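Local coordinates for protein putative methyltransferase (Porphyromonas gingivalis, PDB 3LL7) that is a putative methyltransferase that probably transfers a methyl group to a substrate not yet identified, possibly RNA, at residues L356-F370 and S381-T395. Numbering follows the deposited sequence.
Sequences LRKVVPQASISCRNF and SKMADGGEKTLMGTT. With EDO (1,2-ethanediol), chain B; FMT (formic acid), chain J.
Phe370 lays one face of its ring over the CA of Gly393, 3.7 Å from that CA to the ring centroid, a CH-pi contact at the far end of two parallel strands. With CG anti to the backbone N (chi1 -162°), the ring turns back over the strand and Gly393 CA lies under its face. Strands 364-368 and 389-395 are joined by five backbone hydrogen bonds, from Ser364 N to Lys389 O at one end to Arg368 N to Gly393 O at the other. Beyond them, Thr394 OG1 donates to Arg368 O in the carbonyl plane (2.7 Å), whereas Thr395 OG1 reaches Asn369 O from above its plane (2.7 Å). At the opposite end, selenomethionine Met383 bends at chi2 and chi3, bringing CE against Leu356 CB (3.8 Å) and Val360 CG1 (3.9 Å). Leu391 CD1 meets Leu356 CD1 at 4.1 Å. On the face away from Ile365 and Leu391, Ser366 CB sits 3.6 Å from CE of selenomethionine Met392. Helix 374-381 links the strands as a beta-alpha-beta unit, with 364-368 outermost in a mixed seven-stranded sheet. Backbone bonds thus set this edge strand's register, Met383 and Leu391 pack against residues 356-360, and threonine hydroxyls grip the Arg368 and Asn369 oxygens.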
loop_
_atom_site.group_PDB
_atom_site.type_symbol
_atom_site.label_atom_id
_atom_site.label_comp_id
_atom_site.label_asym_id
_atom_site.label_seq_id
_atom_site.Cartn_x
_atom_site.Cartn_y
_atom_site.Cartn_z
ATOM N N LEU A 356 3.649 -36.580 -6.587
ATOM C CA LEU A 356 2.690 -35.750 -5.858
ATOM C C LEU A 356 1.270 -35.820 -6.296
ATOM O O LEU A 356 0.369 -35.630 -5.469
ATOM C CB LEU A 356 3.125 -34.257 -5.823
ATOM C CG LEU A 356 4.408 -33.957 -5.091
ATOM C CD1 LEU A 356 4.639 -32.417 -5.228
ATOM C CD2 LEU A 356 4.342 -34.377 -3.604
ATOM N N ARG A 357 1.019 -36.148 -7.565
ATOM C CA ARG A 357 -0.362 -36.316 -8.007
ATOM C C ARG A 357 -1.037 -37.473 -7.273
ATOM O O ARG A 357 -2.262 -37.559 -7.247
ATOM C CB ARG A 357 -0.444 -36.532 -9.515
ATOM C CG ARG A 357 -0.217 -35.264 -10.348
ATOM C CD ARG A 357 -0.016 -35.673 -11.792
ATOM N NE ARG A 357 1.238 -36.411 -11.823
ATOM C CZ ARG A 357 1.715 -37.141 -12.825
ATOM N NH1 ARG A 357 1.071 -37.230 -13.974
ATOM N NH2 ARG A 357 2.888 -37.768 -12.654
ATOM N N LYS A 358 -0.253 -38.364 -6.674
ATOM C CA LYS A 358 -0.861 -39.445 -5.889
ATOM C C LYS A 358 -1.482 -38.937 -4.586
ATOM O O LYS A 358 -2.450 -39.519 -4.103
ATOM C CB LYS A 358 0.170 -40.523 -5.537
ATOM C CG LYS A 358 0.745 -41.224 -6.768
ATOM C CD LYS A 358 1.530 -42.439 -6.384
ATOM C CE LYS A 358 2.602 -42.170 -5.371
ATOM N NZ LYS A 358 3.102 -43.522 -4.899
ATOM N N VAL A 359 -0.940 -37.861 -4.035
ATOM C CA VAL A 359 -1.374 -37.437 -2.703
ATOM C C VAL A 359 -2.598 -36.533 -2.682
ATOM O O VAL A 359 -3.375 -36.572 -1.731
ATOM C CB VAL A 359 -0.247 -36.843 -1.884
ATOM C CG1 VAL A 359 0.855 -37.869 -1.754
ATOM C CG2 VAL A 359 0.262 -35.518 -2.468
ATOM N N VAL A 360 -2.766 -35.738 -3.735
ATOM C CA VAL A 360 -3.879 -34.801 -3.802
ATOM C C VAL A 360 -4.297 -34.577 -5.262
ATOM O O VAL A 360 -3.438 -34.562 -6.133
ATOM C CB VAL A 360 -3.494 -33.489 -3.063
ATOM C CG1 VAL A 360 -2.392 -32.738 -3.780
ATOM C CG2 VAL A 360 -4.737 -32.648 -2.737
ATOM N N PRO A 361 -5.608 -34.421 -5.531
ATOM C CA PRO A 361 -5.991 -34.304 -6.949
ATOM C C PRO A 361 -5.608 -32.970 -7.600
ATOM O O PRO A 361 -5.409 -32.909 -8.816
ATOM C CB PRO A 361 -7.510 -34.500 -6.941
ATOM C CG PRO A 361 -7.944 -34.315 -5.570
ATOM C CD PRO A 361 -6.778 -34.511 -4.634
ATOM N N GLN A 362 -5.487 -31.912 -6.787
ATOM C CA GLN A 362 -5.177 -30.565 -7.267
ATOM C C GLN A 362 -4.831 -29.726 -6.028
ATOM O O GLN A 362 -5.233 -30.093 -4.915
ATOM C CB GLN A 362 -6.395 -29.948 -7.994
ATOM C CG GLN A 362 -7.646 -29.898 -7.094
ATOM C CD GLN A 362 -8.900 -29.348 -7.765
ATOM O OE1 GLN A 362 -8.851 -28.587 -8.743
ATOM N NE2 GLN A 362 -10.033 -29.756 -7.248
ATOM N N ALA A 363 -4.102 -28.631 -6.210
ATOM C CA ALA A 363 -3.703 -27.788 -5.074
ATOM C C ALA A 363 -3.163 -26.436 -5.481
ATOM O O ALA A 363 -2.635 -26.280 -6.559
ATOM C CB ALA A 363 -2.640 -28.501 -4.212
ATOM N N SER A 364 -3.280 -25.465 -4.578
ATOM C CA SER A 364 -2.491 -24.245 -4.641
ATOM C C SER A 364 -1.092 -24.630 -4.186
ATOM O O SER A 364 -0.937 -25.583 -3.439
ATOM C CB SER A 364 -3.062 -23.199 -3.665
ATOM O OG SER A 364 -4.387 -22.862 -4.084
ATOM N N ILE A 365 -0.080 -23.922 -4.679
ATOM C CA ILE A 365 1.317 -24.209 -4.273
ATOM C C ILE A 365 1.979 -22.942 -3.760
ATOM O O ILE A 365 1.894 -21.874 -4.416
ATOM C CB ILE A 365 2.125 -24.800 -5.427
ATOM C CG1 ILE A 365 1.523 -26.184 -5.772
ATOM C CG2 ILE A 365 3.666 -24.910 -5.057
ATOM C CD1 ILE A 365 2.024 -26.777 -7.120
ATOM N N SER A 366 2.637 -23.074 -2.605
ATOM C CA SER A 366 3.408 -21.975 -2.026
ATOM C C SER A 366 4.788 -22.496 -1.641
ATOM O O SER A 366 4.995 -23.718 -1.508
ATOM C CB SER A 366 2.672 -21.390 -0.794
ATOM O OG SER A 366 1.512 -20.658 -1.206
ATOM N N CYS A 367 5.739 -21.576 -1.512
ATOM C CA CYS A 367 7.086 -21.914 -1.051
ATOM C C CYS A 367 7.577 -20.887 -0.046
ATOM O O CYS A 367 7.319 -19.666 -0.219
ATOM C CB CYS A 367 8.042 -21.966 -2.243
ATOM S SG CYS A 367 7.722 -23.379 -3.287
ATOM N N ARG A 368 8.212 -21.372 1.015
ATOM C CA ARG A 368 8.865 -20.523 2.025
ATOM C C ARG A 368 10.166 -21.179 2.393
ATOM O O ARG A 368 10.192 -22.013 3.321
ATOM C CB ARG A 368 8.021 -20.338 3.305
ATOM C CG ARG A 368 6.683 -19.609 3.109
ATOM C CD ARG A 368 6.914 -18.121 2.899
ATOM N NE ARG A 368 5.666 -17.446 2.575
ATOM C CZ ARG A 368 5.592 -16.237 2.050
ATOM N NH1 ARG A 368 6.718 -15.546 1.807
ATOM N NH2 ARG A 368 4.393 -15.712 1.778
ATOM N N ASN A 369 11.227 -20.762 1.702
ATOM C CA ASN A 369 12.584 -21.314 1.829
ATOM C C ASN A 369 12.657 -22.728 1.235
ATOM O O ASN A 369 12.506 -23.745 1.936
ATOM C CB ASN A 369 13.069 -21.246 3.286
ATOM C CG ASN A 369 14.530 -21.592 3.436
ATOM O OD1 ASN A 369 15.281 -21.602 2.450
ATOM N ND2 ASN A 369 14.954 -21.884 4.667
ATOM N N PHE A 370 12.839 -22.771 -0.087
ATOM C CA PHE A 370 12.708 -24.014 -0.835
ATOM C C PHE A 370 13.482 -23.833 -2.153
ATOM O O PHE A 370 13.490 -22.717 -2.700
ATOM C CB PHE A 370 11.221 -24.309 -1.107
ATOM C CG PHE A 370 10.945 -25.727 -1.475
ATOM C CD1 PHE A 370 11.073 -26.740 -0.540
ATOM C CD2 PHE A 370 10.590 -26.052 -2.800
ATOM C CE1 PHE A 370 10.838 -28.090 -0.919
ATOM C CE2 PHE A 370 10.340 -27.374 -3.182
ATOM C CZ PHE A 370 10.479 -28.386 -2.241
ATOM N N SER A 381 5.773 -31.398 -10.954
ATOM C CA SER A 381 4.845 -32.405 -10.395
ATOM C C SER A 381 3.592 -32.650 -11.256
ATOM O O SER A 381 2.863 -33.614 -11.013
ATOM C CB SER A 381 4.413 -32.014 -8.980
ATOM O OG SER A 381 3.689 -30.790 -8.988
ATOM N N LYS A 382 3.361 -31.800 -12.253
ATOM C CA LYS A 382 2.143 -31.832 -13.090
ATOM C C LYS A 382 0.864 -31.655 -12.271
ATOM O O LYS A 382 -0.188 -32.192 -12.603
ATOM C CB LYS A 382 2.119 -33.092 -13.982
ATOM C CG LYS A 382 3.342 -33.126 -14.961
ATOM C CD LYS A 382 3.485 -34.446 -15.756
ATOM C CE LYS A 382 2.203 -34.887 -16.366
ATOM N NZ LYS A 382 1.729 -33.929 -17.408
HETATM N N MSE A 383 0.947 -30.837 -11.224
HETATM C CA MSE A 383 -0.157 -30.710 -10.284
HETATM C C MSE A 383 -1.197 -29.743 -10.829
HETATM O O MSE A 383 -0.896 -28.611 -11.168
HETATM C CB MSE A 383 0.387 -30.216 -8.935
HETATM C CG MSE A 383 -0.667 -29.941 -7.913
HETATM SE SE MSE A 383 -1.612 -31.557 -7.437
HETATM C CE MSE A 383 -0.110 -32.683 -6.966
ATOM N N ALA A 384 -2.438 -30.184 -10.918
ATOM C CA ALA A 384 -3.515 -29.279 -11.329
ATOM C C ALA A 384 -3.707 -28.197 -10.267
ATOM O O ALA A 384 -3.518 -28.471 -9.077
ATOM C CB ALA A 384 -4.792 -30.072 -11.496
ATOM N N ASP A 385 -4.071 -26.990 -10.692
ATOM C CA ASP A 385 -4.394 -25.939 -9.746
ATOM C C ASP A 385 -5.847 -26.066 -9.323
ATOM O O ASP A 385 -6.593 -26.895 -9.866
ATOM C CB ASP A 385 -4.104 -24.555 -10.324
ATOM C CG ASP A 385 -4.921 -24.258 -11.546
ATOM O OD1 ASP A 385 -5.763 -25.111 -11.911
ATOM O OD2 ASP A 385 -4.720 -23.177 -12.143
ATOM N N GLY A 386 -6.234 -25.258 -8.344
ATOM C CA GLY A 386 -7.585 -25.272 -7.831
ATOM C C GLY A 386 -7.702 -26.141 -6.599
ATOM O O GLY A 386 -6.707 -26.706 -6.095
ATOM N N GLY A 387 -8.929 -26.207 -6.108
ATOM C CA GLY A 387 -9.250 -26.959 -4.911
ATOM C C GLY A 387 -8.971 -26.158 -3.657
ATOM O O GLY A 387 -8.627 -24.993 -3.709
ATOM N N GLU A 388 -9.102 -26.821 -2.520
ATOM C CA GLU A 388 -9.024 -26.156 -1.234
ATOM C C GLU A 388 -7.713 -26.426 -0.499
ATOM O O GLU A 388 -7.473 -25.839 0.540
ATOM C CB GLU A 388 -10.197 -26.610 -0.356
ATOM C CG GLU A 388 -11.569 -26.201 -0.894
ATOM C CD GLU A 388 -11.708 -24.698 -1.042
ATOM O OE1 GLU A 388 -11.303 -23.959 -0.114
ATOM O OE2 GLU A 388 -12.239 -24.258 -2.088
ATOM N N LYS A 389 -6.880 -27.310 -1.035
ATOM C CA LYS A 389 -5.640 -27.703 -0.369
ATOM C C LYS A 389 -4.462 -26.885 -0.879
ATOM O O LYS A 389 -4.498 -26.345 -1.990
ATOM C CB LYS A 389 -5.339 -29.190 -0.625
ATOM C CG LYS A 389 -6.468 -30.185 -0.302
ATOM C CD LYS A 389 -6.839 -30.202 1.157
ATOM C CE LYS A 389 -7.917 -31.273 1.474
ATOM N NZ LYS A 389 -7.385 -32.666 1.494
ATOM N N THR A 390 -3.394 -26.847 -0.095
ATOM C CA THR A 390 -2.154 -26.181 -0.474
ATOM C C THR A 390 -0.984 -27.132 -0.272
ATOM O O THR A 390 -0.900 -27.799 0.764
ATOM C CB THR A 390 -1.934 -24.931 0.378
ATOM O OG1 THR A 390 -2.980 -23.999 0.099
ATOM C CG2 THR A 390 -0.569 -24.253 0.090
ATOM N N LEU A 391 -0.077 -27.180 -1.265
ATOM C CA LEU A 391 1.213 -27.857 -1.092
ATOM C C LEU A 391 2.229 -26.766 -0.817
ATOM O O LEU A 391 2.307 -25.796 -1.578
ATOM C CB LEU A 391 1.580 -28.653 -2.341
ATOM C CG LEU A 391 0.993 -30.054 -2.483
ATOM C CD1 LEU A 391 1.163 -30.560 -3.954
ATOM C CD2 LEU A 391 1.712 -30.973 -1.451
HETATM N N MSE A 392 2.969 -26.905 0.281
HETATM C CA MSE A 392 3.900 -25.870 0.745
HETATM C C MSE A 392 5.322 -26.427 0.769
HETATM O O MSE A 392 5.628 -27.387 1.494
HETATM C CB MSE A 392 3.502 -25.376 2.166
HETATM C CG MSE A 392 4.578 -24.487 2.840
HETATM SE SE MSE A 392 4.586 -22.698 2.119
HETATM C CE MSE A 392 2.889 -22.082 2.769
ATOM N N GLY A 393 6.220 -25.834 0.008
ATOM C CA GLY A 393 7.629 -26.282 0.077
ATOM C C GLY A 393 8.345 -25.418 1.104
ATOM O O GLY A 393 8.238 -24.208 1.052
ATOM N N THR A 394 9.086 -26.039 2.013
ATOM C CA THR A 394 9.763 -25.297 3.069
ATOM C C THR A 394 10.919 -26.122 3.617
ATOM O O THR A 394 11.186 -27.222 3.104
ATOM C CB THR A 394 8.747 -24.841 4.162
ATOM O OG1 THR A 394 9.357 -23.872 5.048
ATOM C CG2 THR A 394 8.208 -26.020 4.952
ATOM N N THR A 395 11.585 -25.565 4.634
ATOM C CA THR A 395 12.778 -26.153 5.237
ATOM C C THR A 395 12.615 -26.137 6.741
ATOM O O THR A 395 12.269 -25.082 7.336
ATOM C CB THR A 395 14.021 -25.345 4.859
ATOM O OG1 THR A 395 14.100 -25.243 3.433
ATOM C CG2 THR A 395 15.310 -26.028 5.399
HETATM C C1 EDO B . 11.504 -18.352 -1.072
HETATM O O1 EDO B . 10.893 -18.249 0.206
HETATM C C2 EDO B . 11.850 -19.808 -1.347
HETATM O O2 EDO B . 13.259 -19.979 -1.322
HETATM C C FMT J . 18.553 -22.251 4.466
HETATM O O1 FMT J . 17.758 -23.187 4.346
HETATM O O2 FMT J . 18.259 -21.062 4.313
HETATM O O HOH W 1 -2.966 -33.023 -10.611
HETATM O O HOH W 2 -7.041 -28.974 -3.360
HETATM O O HOH W 3 -6.015 -24.308 -2.611
#